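Local coordinates for protein angiotensin-converting enzyme (Anopheles gambiae, PDB 6S1Y) that probably cleaves dipeptides from the C-terminal ends of peptides as a zinc-dependent peptidase of the angiotensin-converting enzyme family, at residues E12-E23 / L78-I87. Numbering follows the deposited sequence.
Sequences ETEISQIVEWIE and LTNATLKRRI
Glu23 and Arg86 close one end of a packing contact and Glu12 and Thr79 the other, where the first turns of helix 12-42 run at 35° beside the start of helix 81-90 and meet the loop leading into it, at the periphery of the fold, about 34 Å from contact centre to chain centre. Arg86 reaches across as a knob among Ser16, Val19, Glu20 and Glu23. A bend at chi3 (67°) turns its guanidinium side-on to Glu23. Arg86 NE (2.8 Å) and Arg86 NH2 (3.1 Å) both bond to Glu23 OE2. That oxygen lies in the guanidinium plane, whereas the carboxylate is turned 44° from it. Val19 CG2 packs obliquely against the same group, 3.2 Å from Arg86 NH2.

Between the polar ends lies an apolar seam. Ile15 CD1 meets Leu78 CD2 in the loop at 3.5 Å, Leu83 CD1 rests on Ser16 CB, and Val19 CG1 touches Ile87 CG1 at 4.0 Å. At the far end Glu12 OE1 accepts a 2.6 Å bond from Thr79 OG1 on its syn side, plus a weak one from the N-cap backbone, Asn80 N.

Glu374 lies close to Glu23 OE2 and touches Arg86, whose positive charge probably offsets the repulsion between the two acids.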
loop_
_atom_site.group_PDB
_atom_site.type_symbol
_atom_site.label_atom_id
_atom_site.label_comp_id
_atom_site.label_asym_id
_atom_site.label_seq_id
_atom_site.Cartn_x
_atom_site.Cartn_y
_atom_site.Cartn_z
ATOM N N GLU A 12 26.694 26.198 -17.003
ATOM C CA GLU A 12 25.962 25.196 -16.237
ATOM C C GLU A 12 26.645 24.905 -14.905
ATOM O O GLU A 12 25.965 24.615 -13.913
ATOM C CB GLU A 12 25.792 23.913 -17.057
ATOM C CG GLU A 12 26.997 22.980 -17.100
ATOM C CD GLU A 12 26.726 21.731 -17.931
ATOM O OE1 GLU A 12 25.877 21.801 -18.850
ATOM O OE2 GLU A 12 27.351 20.679 -17.663
ATOM N N THR A 13 27.977 24.986 -14.853
ATOM C CA THR A 13 28.670 24.810 -13.581
ATOM C C THR A 13 28.318 25.922 -12.599
ATOM O O THR A 13 28.467 25.741 -11.384
ATOM C CB THR A 13 30.185 24.750 -13.807
ATOM O OG1 THR A 13 30.465 24.089 -15.050
ATOM C CG2 THR A 13 30.870 23.973 -12.682
ATOM N N GLU A 14 27.826 27.058 -13.097
ATOM C CA GLU A 14 27.408 28.176 -12.259
ATOM C C GLU A 14 25.940 28.072 -11.852
ATOM O O GLU A 14 25.601 28.322 -10.690
ATOM C CB GLU A 14 27.666 29.491 -13.000
ATOM C CG GLU A 14 27.445 30.749 -12.177
ATOM C CD GLU A 14 27.900 32.010 -12.904
ATOM O OE1 GLU A 14 28.384 32.945 -12.228
ATOM O OE2 GLU A 14 27.779 32.061 -14.149
ATOM N N ILE A 15 25.059 27.709 -12.790
ATOM C CA ILE A 15 23.674 27.417 -12.435
ATOM C C ILE A 15 23.631 26.320 -11.380
ATOM O O ILE A 15 22.803 26.347 -10.462
ATOM C CB ILE A 15 22.872 27.015 -13.688
ATOM C CG1 ILE A 15 22.886 28.129 -14.737
ATOM C CG2 ILE A 15 21.428 26.685 -13.316
ATOM C CD1 ILE A 15 22.808 27.621 -16.170
ATOM N N SER A 16 24.535 25.344 -11.488
ATOM C CA SER A 16 24.562 24.244 -10.535
ATOM C C SER A 16 24.844 24.733 -9.122
ATOM O O SER A 16 24.427 24.092 -8.152
ATOM C CB SER A 16 25.603 23.214 -10.967
ATOM O OG SER A 16 25.546 22.062 -10.145
ATOM N N GLN A 17 25.550 25.858 -8.980
ATOM C CA GLN A 17 25.781 26.421 -7.656
ATOM C C GLN A 17 24.531 27.098 -7.114
ATOM O O GLN A 17 24.329 27.133 -5.897
ATOM C CB GLN A 17 26.927 27.427 -7.704
ATOM C CG GLN A 17 28.185 26.888 -8.348
ATOM C CD GLN A 17 29.454 27.327 -7.631
ATOM O OE1 GLN A 17 29.425 28.192 -6.751
ATOM N NE2 GLN A 17 30.575 26.723 -8.004
ATOM N N ILE A 18 23.693 27.651 -7.995
ATOM C CA ILE A 18 22.473 28.315 -7.552
ATOM C C ILE A 18 21.472 27.291 -7.034
ATOM O O ILE A 18 20.919 27.439 -5.937
ATOM C CB ILE A 18 21.866 29.148 -8.696
ATOM C CG1 ILE A 18 22.911 30.091 -9.289
ATOM C CG2 ILE A 18 20.665 29.928 -8.196
ATOM C CD1 ILE A 18 22.385 30.929 -10.446
ATOM N N VAL A 19 21.210 26.243 -7.823
ATOM C CA VAL A 19 20.263 25.223 -7.389
ATOM C C VAL A 19 20.783 24.538 -6.134
ATOM O O VAL A 19 20.001 24.136 -5.269
ATOM C CB VAL A 19 19.984 24.203 -8.512
ATOM C CG1 VAL A 19 19.631 24.908 -9.822
ATOM C CG2 VAL A 19 21.166 23.275 -8.699
ATOM N N GLU A 20 22.105 24.408 -6.005
ATOM C CA GLU A 20 22.670 23.795 -4.807
ATOM C C GLU A 20 22.323 24.601 -3.561
ATOM O O GLU A 20 22.050 24.029 -2.503
ATOM C CB GLU A 20 24.182 23.656 -4.959
ATOM C CG GLU A 20 24.761 22.401 -4.326
ATOM C CD GLU A 20 26.143 22.061 -4.869
ATOM O OE1 GLU A 20 27.035 21.706 -4.066
ATOM O OE2 GLU A 20 26.335 22.155 -6.103
ATOM N N TRP A 21 22.320 25.932 -3.665
ATOM C CA TRP A 21 21.869 26.752 -2.544
ATOM C C TRP A 21 20.359 26.642 -2.370
ATOM O O TRP A 21 19.854 26.635 -1.241
ATOM C CB TRP A 21 22.283 28.214 -2.748
ATOM C CG TRP A 21 21.572 29.197 -1.840
ATOM C CD1 TRP A 21 20.874 30.313 -2.220
ATOM C CD2 TRP A 21 21.482 29.140 -0.408
ATOM N NE1 TRP A 21 20.364 30.954 -1.114
ATOM C CE2 TRP A 21 20.719 30.252 0.009
ATOM C CE3 TRP A 21 21.969 28.254 0.561
ATOM C CZ2 TRP A 21 20.437 30.505 1.354
ATOM C CZ3 TRP A 21 21.688 28.505 1.895
ATOM C CH2 TRP A 21 20.930 29.622 2.278
ATOM N N ILE A 22 19.625 26.556 -3.481
ATOM C CA ILE A 22 18.182 26.359 -3.404
ATOM C C ILE A 22 17.868 25.009 -2.766
ATOM O O ILE A 22 16.993 24.908 -1.900
ATOM C CB ILE A 22 17.554 26.492 -4.805
ATOM C CG1 ILE A 22 17.759 27.916 -5.341
ATOM C CG2 ILE A 22 16.078 26.148 -4.752
ATOM C CD1 ILE A 22 17.210 28.151 -6.739
ATOM N N GLU A 23 18.593 23.960 -3.168
ATOM C CA GLU A 23 18.351 22.626 -2.633
ATOM C C GLU A 23 18.413 22.606 -1.110
ATOM O O GLU A 23 17.576 21.974 -0.455
ATOM C CB GLU A 23 19.369 21.636 -3.206
ATOM C CG GLU A 23 19.118 21.245 -4.653
ATOM C CD GLU A 23 20.266 20.452 -5.255
ATOM O OE1 GLU A 23 21.329 20.325 -4.603
ATOM O OE2 GLU A 23 20.100 19.954 -6.388
ATOM N N LEU A 78 20.703 24.150 -21.723
ATOM C CA LEU A 78 21.440 23.323 -20.780
ATOM C C LEU A 78 21.677 21.941 -21.378
ATOM O O LEU A 78 20.934 21.482 -22.252
ATOM C CB LEU A 78 20.687 23.206 -19.456
ATOM C CG LEU A 78 20.284 24.532 -18.808
ATOM C CD1 LEU A 78 19.582 24.279 -17.484
ATOM C CD2 LEU A 78 21.486 25.444 -18.604
ATOM N N THR A 79 22.731 21.282 -20.902
ATOM C CA THR A 79 23.191 20.029 -21.488
ATOM C C THR A 79 23.240 18.884 -20.488
ATOM O O THR A 79 22.741 17.793 -20.791
ATOM C CB THR A 79 24.576 20.240 -22.129
ATOM O OG1 THR A 79 25.390 21.039 -21.262
ATOM C CG2 THR A 79 24.438 20.943 -23.474
ATOM N N ASN A 80 23.833 19.087 -19.305
ATOM C CA ASN A 80 23.793 18.072 -18.253
ATOM C C ASN A 80 22.335 17.680 -18.032
ATOM O O ASN A 80 21.535 18.497 -17.562
ATOM C CB ASN A 80 24.434 18.585 -16.957
ATOM C CG ASN A 80 25.008 17.460 -16.095
ATOM O OD1 ASN A 80 24.419 16.387 -15.985
ATOM N ND2 ASN A 80 26.162 17.708 -15.475
ATOM N N ALA A 81 21.966 16.452 -18.414
ATOM C CA ALA A 81 20.584 16.009 -18.249
ATOM C C ALA A 81 20.207 15.939 -16.775
ATOM O O ALA A 81 19.095 16.321 -16.391
ATOM C CB ALA A 81 20.383 14.652 -18.920
ATOM N N THR A 82 21.126 15.454 -15.934
ATOM C CA THR A 82 20.900 15.445 -14.494
ATOM C C THR A 82 20.494 16.824 -13.987
ATOM O O THR A 82 19.675 16.939 -13.063
ATOM C CB THR A 82 22.163 14.967 -13.775
ATOM O OG1 THR A 82 22.627 13.749 -14.372
ATOM C CG2 THR A 82 21.896 14.732 -12.290
ATOM N N LEU A 83 21.048 17.884 -14.585
ATOM C CA LEU A 83 20.767 19.234 -14.117
ATOM C C LEU A 83 19.373 19.688 -14.534
ATOM O O LEU A 83 18.641 20.276 -13.731
ATOM C CB LEU A 83 21.808 20.217 -14.647
ATOM C CG LEU A 83 21.800 21.553 -13.899
ATOM C CD1 LEU A 83 22.540 21.389 -12.577
ATOM C CD2 LEU A 83 22.396 22.679 -14.717
ATOM N N LYS A 84 19.007 19.453 -15.800
ATOM C CA LYS A 84 17.646 19.740 -16.233
ATOM C C LYS A 84 16.637 19.082 -15.305
ATOM O O LYS A 84 15.572 19.643 -15.022
ATOM C CB LYS A 84 17.422 19.245 -17.665
ATOM C CG LYS A 84 18.205 19.964 -18.749
ATOM C CD LYS A 84 17.700 19.543 -20.133
ATOM C CE LYS A 84 18.740 19.775 -21.221
ATOM N NZ LYS A 84 18.169 19.689 -22.599
ATOM N N ARG A 85 16.959 17.880 -14.828
ATOM C CA ARG A 85 16.018 17.113 -14.021
ATOM C C ARG A 85 15.908 17.680 -12.615
ATOM O O ARG A 85 14.829 17.657 -12.014
ATOM C CB ARG A 85 16.461 15.654 -13.983
ATOM C CG ARG A 85 15.400 14.671 -13.566
ATOM C CD ARG A 85 15.953 13.245 -13.604
ATOM N NE ARG A 85 15.077 12.314 -12.909
ATOM C CZ ARG A 85 13.962 11.804 -13.422
ATOM N NH1 ARG A 85 13.583 12.136 -14.643
ATOM N NH2 ARG A 85 13.225 10.968 -12.700
ATOM N N ARG A 86 17.015 18.183 -12.067
ATOM C CA ARG A 86 16.970 18.791 -10.744
ATOM C C ARG A 86 16.122 20.048 -10.749
ATOM O O ARG A 86 15.432 20.329 -9.763
ATOM C CB ARG A 86 18.386 19.105 -10.270
ATOM C CG ARG A 86 19.182 17.880 -9.837
ATOM C CD ARG A 86 20.695 18.130 -9.888
ATOM N NE ARG A 86 21.136 19.108 -8.899
ATOM C CZ ARG A 86 22.326 19.706 -8.911
ATOM N NH1 ARG A 86 23.205 19.432 -9.868
ATOM N NH2 ARG A 86 22.635 20.585 -7.967
ATOM N N ILE A 87 16.144 20.798 -11.848
ATOM C CA ILE A 87 15.385 22.039 -11.917
ATOM C C ILE A 87 13.899 21.754 -12.094
ATOM O O ILE A 87 13.052 22.460 -11.535
ATOM C CB ILE A 87 15.921 22.928 -13.056
ATOM C CG1 ILE A 87 17.307 23.472 -12.701
ATOM C CG2 ILE A 87 14.954 24.074 -13.340
ATOM C CD1 ILE A 87 18.220 23.606 -13.895
#